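Local structure of Dbv8 protein (Nonomuraea, 4MFZ) at residues D74-P83 with A125-Y133; L102-V113 with L185-V193. The protein probably transfers a long-chain acyl group, such as decanoyl, from acyl-CoA to an amino group of a glycopeptide antibiotic, as a GNAT-family N-acyltransferase. One frame throughout, in Å; residues are numbered along the deposited sequence.

Contact 1. Residues D74-P83 with A125-Y133; sequences DVEEIVAATP and AAARYFHVY
Tyr129 and Tyr133, one helical turn apart, reach across to helix 72-81 in a helix-helix contact of the N-acyltransferase N-terminal domain. The hydroxyl of Tyr129 lies between two carboxylates, within hydrogen-bonding distance of both: its OH is 2.7 Å from Asp74 OD1 and 2.6 Å from Glu77 OE1. Both oxygens sit at the ring edge, near its plane, while each carboxylate is turned steeply against the ring, by 83° for Asp74 and 76° for Glu77. Ile78 lays CG1 over one face of the Tyr129 ring, above its centre, in a CH-pi contact 3.6 Å from the centroid, and turns CG2 toward Val132 CG1 and toward CE1 and OH of Tyr133. A branched side chain suits this place: CG1 lies beside the backbone N (chi1 -61°) and CG2 anti to it, which sends the two branches to different rings.

Tyr133 brings its hydroxyl to the last turn of the helix, where Tyr133 OH donates to Ile78 O at 2.6 Å, in the carbonyl plane and on a lone pair. Pro83, just past the helix, steadies that ring by setting CD over its face, 3.5 Å from the Tyr133 centroid and nearly on its normal. Ala81 and Ala125, small enough for close approach, meet CB to CB at 3.8 Å and let the two backbones draw near. Further out, Leu65 of helix 58-67 packs on Ile78. Arg171 of helix 162-174 would favour the charged forms of both acids and help to fix the acceptors of Tyr129, its NE forming a salt bridge with Asp74 OD2 and its NH2 another with Glu77 OE1.

Contact 2. Residues L102-V113 with L185-V193; sequences LVRHMGDYKVKV and LTLLVRGLV. With NA (sodium ion), chain C.
Arg190, near the end of helix 182-192, sends its side chain to His105 and Asp108 in the loop that follows helix 89-104. With CG anti to its own carbonyl carbon (chi1 -81°), the chain leaves CB beside the backbone N and passes Leu102, whose CD2 is 4.0 Å from Arg190 CG. CD then runs against CB and CG1 of Val113, and a bend at chi3 (70°) turns the guanidinium into the loop. NE makes a weak bond to His105 O. At CZ the flat group is covered on one face by Val113 CG2, 3.5 Å from Arg190 CZ, an apolar lid suited to a planar cation. NH1 donates to two waters, which in turn donate to Val111 O and Val113 O. NH2 gives a hydrogen bond to His105 O at 2.9 Å and a weak one to Asp108 O. Arginine suits this place because its several N-H groups can serve two loop carbonyls directly and two more through water.

The loop is shaped to present them. His105 to Asp108 form a type II turn, whose Asp108 N reaches His105 O from the face opposite to Arg190 NH2. Gly107 takes the positive phi of that turn and donates its N to Arg190 O at 2.7 Å. Beside it Met106, bent back through chi2 and chi3, brings CE to 3.5 Å from Val189 O, while Leu192 CD1 packs on Gly107. Leu102 meets Val189 through CD1 and Thr186 tightly through CD2. The His105 ring, by contrast, leads away from the helix, and its NE2 binds a sodium ion at 2.2 Å; four waters also bind the ion. Gly191, also at positive phi, is the C-prime residue of the Schellman motif that closes helix 182-192, just ahead of strand 193-196.

After three earlier helices the chain forms helix 72-81, then helix 89-104 and the loop after it, so the first segments of both contacts precede either closure. Contact 1 closes when residues 125-133 return to helix 72-81, a loop of 41 intervening residues that contains the whole of segment 102-113. Contact 2 closes later, over 71 residues, when helix 182-192 comes back to that segment. The two loops therefore cross rather than nest. The centres of contacts 1 and 2 are about 22 Å apart. Contact 1 joins the end of helix 72-81 and Pro83 to helices 125-128 and 130-148, whereas contact 2 joins the end of helix 89-104 and its following loop to the last turns of helix 182-192, which lead into strand 193-196.

Contact 1. Residues D74-P83 with A125-Y133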
loop_
_atom_site.group_PDB
_atom_site.type_symbol
_atom_site.label_atom_id
_atom_site.label_comp_id
_atom_site.label_asym_id
_atom_site.label_seq_id
_atom_site.Cartn_x
_atom_site.Cartn_y
_atom_site.Cartn_z
ATOM N N ASP A 74 -16.381 -4.689 7.112
ATOM C CA ASP A 74 -15.679 -3.431 7.344
ATOM C C ASP A 74 -16.468 -2.227 6.875
ATOM O O ASP A 74 -16.458 -1.205 7.545
ATOM C CB ASP A 74 -14.296 -3.465 6.718
ATOM C CG ASP A 74 -13.386 -4.460 7.406
ATOM O OD1 ASP A 74 -12.765 -4.106 8.422
ATOM O OD2 ASP A 74 -13.299 -5.599 6.924
ATOM N N VAL A 75 -17.158 -2.360 5.743
ATOM C CA VAL A 75 -17.953 -1.279 5.200
ATOM C C VAL A 75 -18.867 -0.693 6.284
ATOM O O VAL A 75 -18.830 0.513 6.554
ATOM C CB VAL A 75 -18.757 -1.726 3.966
ATOM C CG1 VAL A 75 -19.831 -0.713 3.604
ATOM C CG2 VAL A 75 -17.831 -1.923 2.781
ATOM N N GLU A 76 -19.660 -1.556 6.916
ATOM C CA GLU A 76 -20.583 -1.135 7.962
ATOM C C GLU A 76 -19.892 -0.467 9.166
ATOM O O GLU A 76 -20.369 0.563 9.668
ATOM C CB GLU A 76 -21.475 -2.305 8.398
ATOM C CG GLU A 76 -22.464 -2.761 7.323
ATOM C CD GLU A 76 -23.110 -1.619 6.534
ATOM O OE1 GLU A 76 -23.710 -0.704 7.118
ATOM O OE2 GLU A 76 -23.041 -1.631 5.297
ATOM N N GLU A 77 -18.772 -1.039 9.612
ATOM C CA GLU A 77 -17.991 -0.419 10.689
ATOM C C GLU A 77 -17.468 0.967 10.286
ATOM O O GLU A 77 -17.598 1.926 11.058
ATOM C CB GLU A 77 -16.820 -1.292 11.114
ATOM C CG GLU A 77 -17.203 -2.653 11.652
ATOM C CD GLU A 77 -16.096 -3.268 12.502
ATOM O OE1 GLU A 77 -14.927 -3.374 12.045
ATOM O OE2 GLU A 77 -16.398 -3.646 13.654
ATOM N N ILE A 78 -16.894 1.059 9.080
ATOM C CA ILE A 78 -16.353 2.325 8.572
ATOM C C ILE A 78 -17.434 3.380 8.466
ATOM O O ILE A 78 -17.233 4.519 8.912
ATOM C CB ILE A 78 -15.630 2.204 7.212
ATOM C CG1 ILE A 78 -14.430 1.264 7.342
ATOM C CG2 ILE A 78 -15.165 3.599 6.762
ATOM C CD1 ILE A 78 -13.761 0.867 6.036
ATOM N N VAL A 79 -18.578 3.001 7.899
ATOM C CA VAL A 79 -19.721 3.901 7.804
ATOM C C VAL A 79 -20.221 4.367 9.186
ATOM O O VAL A 79 -20.353 5.569 9.412
ATOM C CB VAL A 79 -20.846 3.336 6.892
ATOM C CG1 VAL A 79 -22.061 4.255 6.875
ATOM C CG2 VAL A 79 -20.343 3.170 5.469
ATOM N N ALA A 80 -20.453 3.438 10.109
ATOM C CA ALA A 80 -20.895 3.779 11.481
ATOM C C ALA A 80 -19.933 4.712 12.225
ATOM O O ALA A 80 -20.363 5.541 13.036
ATOM C CB ALA A 80 -21.087 2.518 12.315
ATOM N N ALA A 81 -18.636 4.552 11.987
ATOM C CA ALA A 81 -17.640 5.280 12.749
ATOM C C ALA A 81 -17.247 6.622 12.155
ATOM O O ALA A 81 -16.460 7.324 12.765
ATOM C CB ALA A 81 -16.406 4.418 12.956
ATOM N N THR A 82 -17.767 6.972 10.974
ATOM C CA THR A 82 -17.334 8.173 10.264
ATOM C C THR A 82 -17.218 9.344 11.256
ATOM O O THR A 82 -18.201 9.707 11.851
ATOM C CB THR A 82 -18.319 8.527 9.126
ATOM O OG1 THR A 82 -18.463 7.403 8.239
ATOM C CG2 THR A 82 -17.839 9.729 8.333
ATOM N N PRO A 83 -16.012 9.926 11.435
ATOM C CA PRO A 83 -15.869 11.014 12.429
ATOM C C PRO A 83 -16.512 12.325 11.941
ATOM O O PRO A 83 -16.765 12.469 10.740
ATOM C CB PRO A 83 -14.343 11.194 12.521
ATOM C CG PRO A 83 -13.853 10.839 11.146
ATOM C CD PRO A 83 -14.772 9.732 10.648
ATOM N N ALA A 125 -13.189 3.031 16.763
ATOM C CA ALA A 125 -13.080 2.578 15.389
ATOM C C ALA A 125 -12.649 3.687 14.405
ATOM O O ALA A 125 -12.056 3.393 13.380
ATOM C CB ALA A 125 -14.386 1.905 14.938
ATOM N N ALA A 126 -12.954 4.951 14.701
ATOM C CA ALA A 126 -12.526 6.052 13.816
ATOM C C ALA A 126 -11.001 6.109 13.749
ATOM O O ALA A 126 -10.446 6.391 12.680
ATOM C CB ALA A 126 -13.102 7.387 14.270
ATOM N N ALA A 127 -10.332 5.831 14.881
ATOM C CA ALA A 127 -8.875 5.804 14.935
ATOM C C ALA A 127 -8.339 4.599 14.156
ATOM O O ALA A 127 -7.419 4.698 13.346
ATOM C CB ALA A 127 -8.383 5.769 16.369
ATOM N N ARG A 128 -8.947 3.459 14.413
ATOM C CA ARG A 128 -8.645 2.228 13.709
ATOM C C ARG A 128 -8.714 2.353 12.158
ATOM O O ARG A 128 -7.829 1.874 11.438
ATOM C CB ARG A 128 -9.611 1.171 14.280
ATOM C CG ARG A 128 -9.479 -0.226 13.743
ATOM C CD ARG A 128 -10.590 -1.102 14.347
ATOM N NE ARG A 128 -10.314 -1.372 15.753
ATOM C CZ ARG A 128 -9.499 -2.327 16.182
ATOM N NH1 ARG A 128 -8.907 -3.137 15.312
ATOM N NH2 ARG A 128 -9.304 -2.505 17.489
ATOM N N TYR A 129 -9.731 3.049 11.657
ATOM C CA TYR A 129 -9.884 3.269 10.217
ATOM C C TYR A 129 -9.408 4.666 9.737
ATOM O O TYR A 129 -9.769 5.100 8.662
ATOM C CB TYR A 129 -11.343 3.068 9.815
ATOM C CG TYR A 129 -11.864 1.648 10.011
ATOM C CD1 TYR A 129 -11.401 0.611 9.206
ATOM C CD2 TYR A 129 -12.834 1.346 10.990
ATOM C CE1 TYR A 129 -11.853 -0.684 9.364
ATOM C CE2 TYR A 129 -13.306 0.038 11.139
ATOM C CZ TYR A 129 -12.804 -0.964 10.316
ATOM O OH TYR A 129 -13.220 -2.271 10.399
ATOM N N PHE A 130 -8.597 5.354 10.536
ATOM C CA PHE A 130 -8.157 6.734 10.224
ATOM C C PHE A 130 -7.726 6.929 8.771
ATOM O O PHE A 130 -8.105 7.888 8.150
ATOM C CB PHE A 130 -6.990 7.148 11.150
ATOM C CG PHE A 130 -6.430 8.520 10.859
ATOM C CD1 PHE A 130 -7.155 9.667 11.174
ATOM C CD2 PHE A 130 -5.164 8.671 10.269
ATOM C CE1 PHE A 130 -6.628 10.945 10.907
ATOM C CE2 PHE A 130 -4.637 9.940 10.005
ATOM C CZ PHE A 130 -5.367 11.080 10.321
ATOM N N HIS A 131 -6.921 6.015 8.251
ATOM C CA HIS A 131 -6.384 6.140 6.887
ATOM C C HIS A 131 -7.385 5.924 5.794
ATOM O O HIS A 131 -7.199 6.435 4.682
ATOM C CB HIS A 131 -5.155 5.243 6.723
ATOM C CG HIS A 131 -4.001 5.690 7.574
ATOM N ND1 HIS A 131 -3.246 6.776 7.259
ATOM C CD2 HIS A 131 -3.534 5.227 8.792
ATOM C CE1 HIS A 131 -2.309 6.967 8.220
ATOM N NE2 HIS A 131 -2.482 6.026 9.155
ATOM N N VAL A 132 -8.469 5.209 6.097
ATOM C CA VAL A 132 -9.611 5.145 5.203
ATOM C C VAL A 132 -10.202 6.526 5.078
ATOM O O VAL A 132 -10.497 6.985 3.983
ATOM C CB VAL A 132 -10.706 4.185 5.736
ATOM C CG1 VAL A 132 -11.890 4.130 4.780
ATOM C CG2 VAL A 132 -10.126 2.806 5.935
ATOM N N TYR A 133 -10.389 7.208 6.211
ATOM C CA TYR A 133 -10.958 8.564 6.181
ATOM C C TYR A 133 -10.041 9.558 5.471
ATOM O O TYR A 133 -10.515 10.330 4.662
ATOM C CB TYR A 133 -11.354 9.040 7.584
ATOM C CG TYR A 133 -12.325 8.083 8.234
ATOM C CD1 TYR A 133 -13.540 7.804 7.638
ATOM C CD2 TYR A 133 -11.994 7.412 9.408
ATOM C CE1 TYR A 133 -14.431 6.904 8.208
ATOM C CE2 TYR A 133 -12.880 6.527 9.986
ATOM C CZ TYR A 133 -14.098 6.287 9.374
ATOM O OH TYR A 133 -14.979 5.407 9.937
#

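Contact 2. Residues L102-V113 with L185-V193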
loop_
_atom_site.group_PDB
_atom_site.type_symbol
_atom_site.label_atom_id
_atom_site.label_comp_id
_atom_site.label_asym_id
_atom_site.label_seq_id
_atom_site.Cartn_x
_atom_site.Cartn_y
_atom_site.Cartn_z
ATOM N N LEU A 102 -1.274 15.756 2.252
ATOM C CA LEU A 102 -1.334 14.984 0.999
ATOM C C LEU A 102 -1.660 15.815 -0.233
ATOM O O LEU A 102 -1.119 15.529 -1.294
ATOM C CB LEU A 102 -2.345 13.802 1.092
ATOM C CG LEU A 102 -2.140 12.868 2.280
ATOM C CD1 LEU A 102 -3.089 11.678 2.174
ATOM C CD2 LEU A 102 -0.702 12.393 2.365
ATOM N N VAL A 103 -2.522 16.826 -0.124
ATOM C CA VAL A 103 -2.792 17.661 -1.297
ATOM C C VAL A 103 -1.671 18.657 -1.591
ATOM O O VAL A 103 -1.477 19.044 -2.727
ATOM C CB VAL A 103 -4.174 18.374 -1.264
ATOM C CG1 VAL A 103 -5.270 17.386 -0.889
ATOM C CG2 VAL A 103 -4.173 19.574 -0.340
ATOM N N ARG A 104 -0.948 19.061 -0.552
ATOM C CA ARG A 104 0.176 20.002 -0.641
ATOM C C ARG A 104 1.362 19.535 -1.524
ATOM O O ARG A 104 2.002 20.364 -2.166
ATOM C CB ARG A 104 0.662 20.299 0.784
ATOM C CG ARG A 104 1.828 21.258 0.906
ATOM C CD ARG A 104 1.301 22.682 0.961
ATOM N NE ARG A 104 2.335 23.588 1.436
ATOM C CZ ARG A 104 3.320 24.039 0.674
ATOM N NH1 ARG A 104 3.397 23.670 -0.605
ATOM N NH2 ARG A 104 4.229 24.859 1.194
ATOM N N HIS A 105 1.687 18.236 -1.532
ATOM C CA HIS A 105 2.660 17.693 -2.497
ATOM C C HIS A 105 2.084 16.615 -3.375
ATOM O O HIS A 105 2.753 15.651 -3.728
ATOM C CB HIS A 105 3.939 17.219 -1.804
ATOM C CG HIS A 105 4.585 18.284 -0.948
ATOM N ND1 HIS A 105 5.032 19.452 -1.458
ATOM C CD2 HIS A 105 4.789 18.350 0.419
ATOM C CE1 HIS A 105 5.518 20.215 -0.472
ATOM N NE2 HIS A 105 5.369 19.543 0.683
ATOM N N MET A 106 0.816 16.790 -3.727
ATOM C CA MET A 106 0.106 15.900 -4.622
ATOM C C MET A 106 0.898 15.689 -5.909
ATOM O O MET A 106 1.227 16.631 -6.629
ATOM C CB MET A 106 -1.300 16.455 -4.908
ATOM C CG MET A 106 -2.109 15.664 -5.937
ATOM S SD MET A 106 -2.576 14.016 -5.369
ATOM C CE MET A 106 -3.850 14.429 -4.166
ATOM N N GLY A 107 1.233 14.436 -6.173
ATOM C CA GLY A 107 1.820 14.075 -7.459
ATOM C C GLY A 107 3.286 14.386 -7.599
ATOM O O GLY A 107 3.850 14.190 -8.671
ATOM N N ASP A 108 3.921 14.829 -6.519
ATOM C CA ASP A 108 5.302 15.267 -6.606
ATOM C C ASP A 108 6.235 14.213 -6.053
ATOM O O ASP A 108 6.392 14.094 -4.819
ATOM C CB ASP A 108 5.496 16.598 -5.873
ATOM C CG ASP A 108 6.939 17.106 -5.949
ATOM O OD1 ASP A 108 7.818 16.412 -6.505
ATOM O OD2 ASP A 108 7.208 18.207 -5.437
ATOM N N TYR A 109 6.875 13.460 -6.955
ATOM C CA TYR A 109 7.732 12.329 -6.549
ATOM C C TYR A 109 9.117 12.733 -6.000
ATOM O O TYR A 109 9.847 11.878 -5.483
ATOM C CB TYR A 109 7.882 11.324 -7.694
ATOM C CG TYR A 109 8.452 11.943 -8.943
ATOM C CD1 TYR A 109 9.823 12.089 -9.089
ATOM C CD2 TYR A 109 7.617 12.404 -9.972
ATOM C CE1 TYR A 109 10.371 12.685 -10.207
ATOM C CE2 TYR A 109 8.158 13.000 -11.107
ATOM C CZ TYR A 109 9.543 13.141 -11.207
ATOM O OH TYR A 109 10.127 13.699 -12.321
ATOM N N LYS A 110 9.464 14.021 -6.099
ATOM C CA LYS A 110 10.715 14.539 -5.514
ATOM C C LYS A 110 10.602 14.954 -4.037
ATOM O O LYS A 110 11.544 15.504 -3.496
ATOM C CB LYS A 110 11.243 15.746 -6.307
ATOM C CG LYS A 110 11.092 15.676 -7.820
ATOM C CD LYS A 110 12.204 16.447 -8.534
ATOM C CE LYS A 110 11.810 16.920 -9.934
ATOM N NZ LYS A 110 10.939 18.137 -9.884
ATOM N N VAL A 111 9.456 14.740 -3.390
ATOM C CA VAL A 111 9.321 15.042 -1.963
ATOM C C VAL A 111 8.867 13.774 -1.235
ATOM O O VAL A 111 7.920 13.101 -1.656
ATOM C CB VAL A 111 8.393 16.278 -1.696
ATOM C CG1 VAL A 111 7.000 16.069 -2.237
ATOM C CG2 VAL A 111 8.281 16.602 -0.210
ATOM N N LYS A 112 9.549 13.423 -0.160
ATOM C CA LYS A 112 9.111 12.286 0.633
ATOM C C LYS A 112 7.973 12.734 1.522
ATOM O O LYS A 112 8.090 13.741 2.216
ATOM C CB LYS A 112 10.245 11.717 1.468
ATOM C CG LYS A 112 11.221 10.880 0.666
ATOM C CD LYS A 112 12.223 10.191 1.586
ATOM C CE LYS A 112 12.843 8.975 0.909
ATOM N NZ LYS A 112 13.735 8.236 1.848
ATOM N N VAL A 113 6.850 12.023 1.460
ATOM C CA VAL A 113 5.743 12.296 2.386
ATOM C C VAL A 113 5.393 11.012 3.127
ATOM O O VAL A 113 4.751 10.102 2.586
ATOM C CB VAL A 113 4.502 12.912 1.688
ATOM C CG1 VAL A 113 3.355 13.066 2.667
ATOM C CG2 VAL A 113 4.835 14.253 1.068
ATOM N N LEU A 185 -0.950 3.209 0.879
ATOM C CA LEU A 185 -2.152 4.004 0.591
ATOM C C LEU A 185 -1.820 5.489 0.428
ATOM O O LEU A 185 -2.329 6.118 -0.503
ATOM C CB LEU A 185 -3.235 3.857 1.663
ATOM C CG LEU A 185 -3.815 2.477 1.957
ATOM C CD1 LEU A 185 -4.790 2.560 3.143
ATOM C CD2 LEU A 185 -4.486 1.933 0.696
ATOM N N THR A 186 -0.986 6.028 1.329
ATOM C CA THR A 186 -0.527 7.438 1.250
ATOM C C THR A 186 0.151 7.769 -0.075
ATOM O O THR A 186 -0.238 8.718 -0.761
ATOM C CB THR A 186 0.371 7.826 2.453
ATOM O OG1 THR A 186 -0.388 7.676 3.637
ATOM C CG2 THR A 186 0.801 9.258 2.392
ATOM N N LEU A 187 1.141 6.976 -0.451
ATOM C CA LEU A 187 1.796 7.136 -1.740
ATOM C C LEU A 187 0.823 7.066 -2.950
ATOM O O LEU A 187 0.925 7.855 -3.898
ATOM C CB LEU A 187 2.873 6.074 -1.849
ATOM C CG LEU A 187 4.022 6.355 -2.799
ATOM C CD1 LEU A 187 4.821 7.563 -2.281
ATOM C CD2 LEU A 187 4.889 5.097 -2.886
ATOM N N LEU A 188 -0.123 6.140 -2.894
ATOM C CA LEU A 188 -1.093 5.933 -3.970
ATOM C C LEU A 188 -2.056 7.117 -4.075
ATOM O O LEU A 188 -2.309 7.634 -5.163
ATOM C CB LEU A 188 -1.872 4.649 -3.719
ATOM C CG LEU A 188 -2.885 4.266 -4.823
ATOM C CD1 LEU A 188 -2.994 2.734 -4.918
ATOM C CD2 LEU A 188 -4.224 4.899 -4.525
ATOM N N VAL A 189 -2.565 7.571 -2.935
ATOM C CA VAL A 189 -3.516 8.674 -2.944
ATOM C C VAL A 189 -2.866 10.056 -3.181
ATOM O O VAL A 189 -3.575 11.030 -3.456
ATOM C CB VAL A 189 -4.465 8.665 -1.696
ATOM C CG1 VAL A 189 -3.932 9.542 -0.583
ATOM C CG2 VAL A 189 -5.845 9.168 -2.095
ATOM N N ARG A 190 -1.535 10.114 -3.101
ATOM C CA ARG A 190 -0.768 11.252 -3.587
ATOM C C ARG A 190 -0.421 11.163 -5.073
ATOM O O ARG A 190 0.440 11.905 -5.528
ATOM C CB ARG A 190 0.538 11.410 -2.818
ATOM C CG ARG A 190 0.444 12.112 -1.478
ATOM C CD ARG A 190 1.830 12.127 -0.816
ATOM N NE ARG A 190 2.721 13.019 -1.534
ATOM C CZ ARG A 190 3.933 12.720 -1.995
ATOM N NH1 ARG A 190 4.483 11.548 -1.766
ATOM N NH2 ARG A 190 4.598 13.644 -2.683
ATOM N N GLY A 191 -1.071 10.262 -5.823
ATOM C CA GLY A 191 -0.928 10.236 -7.292
ATOM C C GLY A 191 0.379 9.653 -7.787
ATOM O O GLY A 191 0.788 9.923 -8.904
ATOM N N LEU A 192 1.015 8.824 -6.973
ATOM C CA LEU A 192 2.349 8.265 -7.262
ATOM C C LEU A 192 2.380 6.740 -7.481
ATOM O O LEU A 192 3.469 6.146 -7.610
ATOM C CB LEU A 192 3.306 8.590 -6.091
ATOM C CG LEU A 192 4.275 9.777 -6.247
ATOM C CD1 LEU A 192 3.733 10.837 -7.175
ATOM C CD2 LEU A 192 4.729 10.420 -4.927
ATOM N N VAL A 193 1.214 6.103 -7.457
ATOM C CA VAL A 193 1.140 4.646 -7.727
ATOM C C VAL A 193 0.033 4.434 -8.748
ATOM O O VAL A 193 -1.064 4.987 -8.598
ATOM C CB VAL A 193 0.846 3.800 -6.444
ATOM C CG1 VAL A 193 0.807 2.297 -6.749
ATOM C CG2 VAL A 193 1.887 4.073 -5.335
HETATM NA NA NA C . 6.094 20.122 2.695
HETATM O O HOH W 1 7.007 10.622 -2.598
HETATM O O HOH W 2 4.055 9.270 0.139
HETATM O O HOH W 3 7.119 22.171 3.873
HETATM O O HOH W 4 6.116 17.959 3.317
HETATM O O HOH W 5 4.304 20.226 3.978
HETATM O O HOH W 6 8.220 19.353 2.833
#